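Local structure of Myo-inositol phosphohydrolase (Mitsuokella multacida, 4WU3) at residues Tyr417-Arg422 with Ala534-His539. The protein probably removes phosphate groups from myo-inositol phosphates such as phytate, as a phosphatase of the PTP-like phytase family. The protein carries 2 engineered substitutions. Residues are numbered along the deposited sequence; the frame is centred on the assembly and turned at random.
Sequences YIMDLR and AWLHFH
M419 lies alongside F538 on one face of a pair of parallel strands, and the apolar packing is close here: M419 CB comes within 3.6 Å of F538 CD1. M419 CG then rides over the ring face, toward the rim, in a CH-pi contact 4.2 Å from the F538 centroid. A bend at chi2 (-65°) carries the flexible thioether on to L536, SD resting 3.9 Å from L536 CD2. L421 adds a methyl against F538, and helices 517-529 and 545-558 cover this face, through F526 and Y550 among others, so apolar side chains suit it. Five backbone hydrogen bonds join the strands, from Y417 N to W535 O (2.8 Å) through to L421 N and H539 O. These are central neighbours in the five-stranded mixed sheet of a PTP-like phosphatase domain; 535-539 leads straight into the P-loop, and S540 to R546, running into helix 545-558, line the inositol tetrakisphosphate pocket. The other face is mixed: I418 touches H537 by CD1 and the H539 edge by CG2. H539 crosses D420, imidazole and carboxylate planes 19° apart, but the angle is too poor for a hydrogen bond between D420 OD1 and H539 NE2; H539 NE2 bonds to E493, and D420 OD2 to Y504 and H426. D420 OD1 instead accepts from R422 N (3.1 Å), closing an Asx turn. Looser is the partly exposed start of 417-422, where Y417 CE1 touches small A534 CB at 4.0 Å and the ring stacks on H503.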
loop_
_atom_site.group_PDB
_atom_site.type_symbol
_atom_site.label_atom_id
_atom_site.label_comp_id
_atom_site.label_asym_id
_atom_site.label_seq_id
_atom_site.Cartn_x
_atom_site.Cartn_y
_atom_site.Cartn_z
ATOM N N TYR A 417 16.372 -26.105 -43.080
ATOM C CA TYR A 417 15.258 -25.325 -42.538
ATOM C C TYR A 417 15.777 -24.298 -41.548
ATOM O O TYR A 417 16.581 -24.612 -40.677
ATOM C CB TYR A 417 14.220 -26.204 -41.822
ATOM C CG TYR A 417 13.458 -27.133 -42.725
ATOM C CD1 TYR A 417 14.041 -28.305 -43.176
ATOM C CD2 TYR A 417 12.159 -26.855 -43.118
ATOM C CE1 TYR A 417 13.364 -29.166 -44.013
ATOM C CE2 TYR A 417 11.468 -27.720 -43.960
ATOM C CZ TYR A 417 12.082 -28.875 -44.398
ATOM O OH TYR A 417 11.440 -29.763 -45.232
ATOM N N ILE A 418 15.321 -23.060 -41.697
ATOM C CA ILE A 418 15.529 -22.042 -40.676
ATOM C C ILE A 418 14.335 -22.132 -39.723
ATOM O O ILE A 418 13.184 -21.952 -40.137
ATOM C CB ILE A 418 15.613 -20.628 -41.290
ATOM C CG1 ILE A 418 16.830 -20.510 -42.227
ATOM C CG2 ILE A 418 15.658 -19.566 -40.207
ATOM C CD1 ILE A 418 18.169 -20.853 -41.600
ATOM N N MET A 419 14.621 -22.456 -38.465
ATOM C CA MET A 419 13.593 -22.578 -37.444
ATOM C C MET A 419 13.572 -21.306 -36.599
ATOM O O MET A 419 14.368 -21.141 -35.675
ATOM C CB MET A 419 13.850 -23.801 -36.561
ATOM C CG MET A 419 14.056 -25.111 -37.315
ATOM S SD MET A 419 12.607 -25.689 -38.233
ATOM C CE MET A 419 11.448 -26.050 -36.913
ATOM N N ASP A 420 12.672 -20.394 -36.946
ATOM C CA ASP A 420 12.553 -19.117 -36.262
ATOM C C ASP A 420 11.684 -19.333 -35.026
ATOM O O ASP A 420 10.502 -19.635 -35.142
ATOM C CB ASP A 420 11.941 -18.096 -37.220
ATOM C CG ASP A 420 11.592 -16.769 -36.559
ATOM O OD1 ASP A 420 12.002 -16.517 -35.410
ATOM O OD2 ASP A 420 10.882 -15.970 -37.207
ATOM N N LEU A 421 12.271 -19.180 -33.842
ATOM C CA LEU A 421 11.581 -19.505 -32.604
ATOM C C LEU A 421 11.014 -18.287 -31.885
ATOM O O LEU A 421 10.700 -18.365 -30.705
ATOM C CB LEU A 421 12.544 -20.209 -31.654
ATOM C CG LEU A 421 13.244 -21.462 -32.181
ATOM C CD1 LEU A 421 14.385 -21.854 -31.262
ATOM C CD2 LEU A 421 12.239 -22.596 -32.328
ATOM N N ARG A 422 10.864 -17.173 -32.587
ATOM C CA ARG A 422 10.541 -15.902 -31.939
ATOM C C ARG A 422 9.050 -15.556 -31.895
ATOM O O ARG A 422 8.414 -15.370 -32.937
ATOM C CB ARG A 422 11.283 -14.784 -32.649
ATOM C CG ARG A 422 12.787 -14.971 -32.690
ATOM C CD ARG A 422 13.437 -13.761 -33.335
ATOM N NE ARG A 422 13.370 -12.582 -32.478
ATOM C CZ ARG A 422 13.891 -11.403 -32.795
ATOM N NH1 ARG A 422 14.513 -11.231 -33.959
ATOM N NH2 ARG A 422 13.795 -10.392 -31.942
ATOM N N ALA A 534 17.268 -33.786 -43.237
ATOM C CA ALA A 534 16.962 -32.363 -43.069
ATOM C C ALA A 534 17.940 -31.765 -42.057
ATOM O O ALA A 534 18.317 -32.426 -41.081
ATOM C CB ALA A 534 15.527 -32.156 -42.594
ATOM N N TRP A 535 18.360 -30.528 -42.314
ATOM C CA TRP A 535 19.238 -29.794 -41.413
ATOM C C TRP A 535 18.444 -28.666 -40.767
ATOM O O TRP A 535 17.820 -27.870 -41.465
ATOM C CB TRP A 535 20.406 -29.218 -42.192
ATOM C CG TRP A 535 21.353 -28.428 -41.365
ATOM C CD1 TRP A 535 21.106 -27.243 -40.750
ATOM C CD2 TRP A 535 22.712 -28.759 -41.075
ATOM N NE1 TRP A 535 22.227 -26.812 -40.095
ATOM C CE2 TRP A 535 23.228 -27.726 -40.275
ATOM C CE3 TRP A 535 23.540 -29.833 -41.409
ATOM C CZ2 TRP A 535 24.536 -27.724 -39.808
ATOM C CZ3 TRP A 535 24.844 -29.838 -40.931
ATOM C CH2 TRP A 535 25.325 -28.790 -40.139
ATOM N N LEU A 536 18.452 -28.606 -39.439
ATOM C CA LEU A 536 17.694 -27.589 -38.720
ATOM C C LEU A 536 18.589 -26.525 -38.135
ATOM O O LEU A 536 19.468 -26.822 -37.325
ATOM C CB LEU A 536 16.910 -28.218 -37.578
ATOM C CG LEU A 536 15.899 -29.277 -37.978
ATOM C CD1 LEU A 536 15.213 -29.815 -36.732
ATOM C CD2 LEU A 536 14.894 -28.724 -38.968
ATOM N N HIS A 537 18.357 -25.279 -38.542
ATOM C CA HIS A 537 19.065 -24.148 -37.956
ATOM C C HIS A 537 18.142 -23.328 -37.069
ATOM O O HIS A 537 17.270 -22.625 -37.556
ATOM C CB HIS A 537 19.653 -23.239 -39.024
ATOM C CG HIS A 537 20.360 -22.053 -38.453
ATOM N ND1 HIS A 537 21.698 -22.073 -38.126
ATOM C CD2 HIS A 537 19.908 -20.827 -38.107
ATOM C CE1 HIS A 537 22.045 -20.905 -37.624
ATOM N NE2 HIS A 537 20.978 -20.129 -37.606
ATOM N N PHE A 538 18.340 -23.424 -35.760
ATOM C CA PHE A 538 17.512 -22.698 -34.826
ATOM C C PHE A 538 18.071 -21.319 -34.553
ATOM O O PHE A 538 19.277 -21.149 -34.359
ATOM C CB PHE A 538 17.419 -23.447 -33.511
ATOM C CG PHE A 538 16.708 -24.748 -33.612
ATOM C CD1 PHE A 538 15.342 -24.812 -33.490
ATOM C CD2 PHE A 538 17.417 -25.914 -33.822
ATOM C CE1 PHE A 538 14.684 -26.028 -33.578
ATOM C CE2 PHE A 538 16.768 -27.127 -33.925
ATOM C CZ PHE A 538 15.399 -27.183 -33.797
ATOM N N HIS A 539 17.183 -20.332 -34.522
ATOM C CA HIS A 539 17.564 -18.999 -34.061
ATOM C C HIS A 539 16.449 -18.409 -33.217
ATOM O O HIS A 539 15.280 -18.764 -33.351
ATOM C CB HIS A 539 17.922 -18.057 -35.235
ATOM C CG HIS A 539 16.741 -17.384 -35.861
ATOM N ND1 HIS A 539 16.147 -16.262 -35.323
ATOM C CD2 HIS A 539 16.033 -17.686 -36.972
ATOM C CE1 HIS A 539 15.120 -15.909 -36.073
ATOM N NE2 HIS A 539 15.030 -16.756 -37.080
#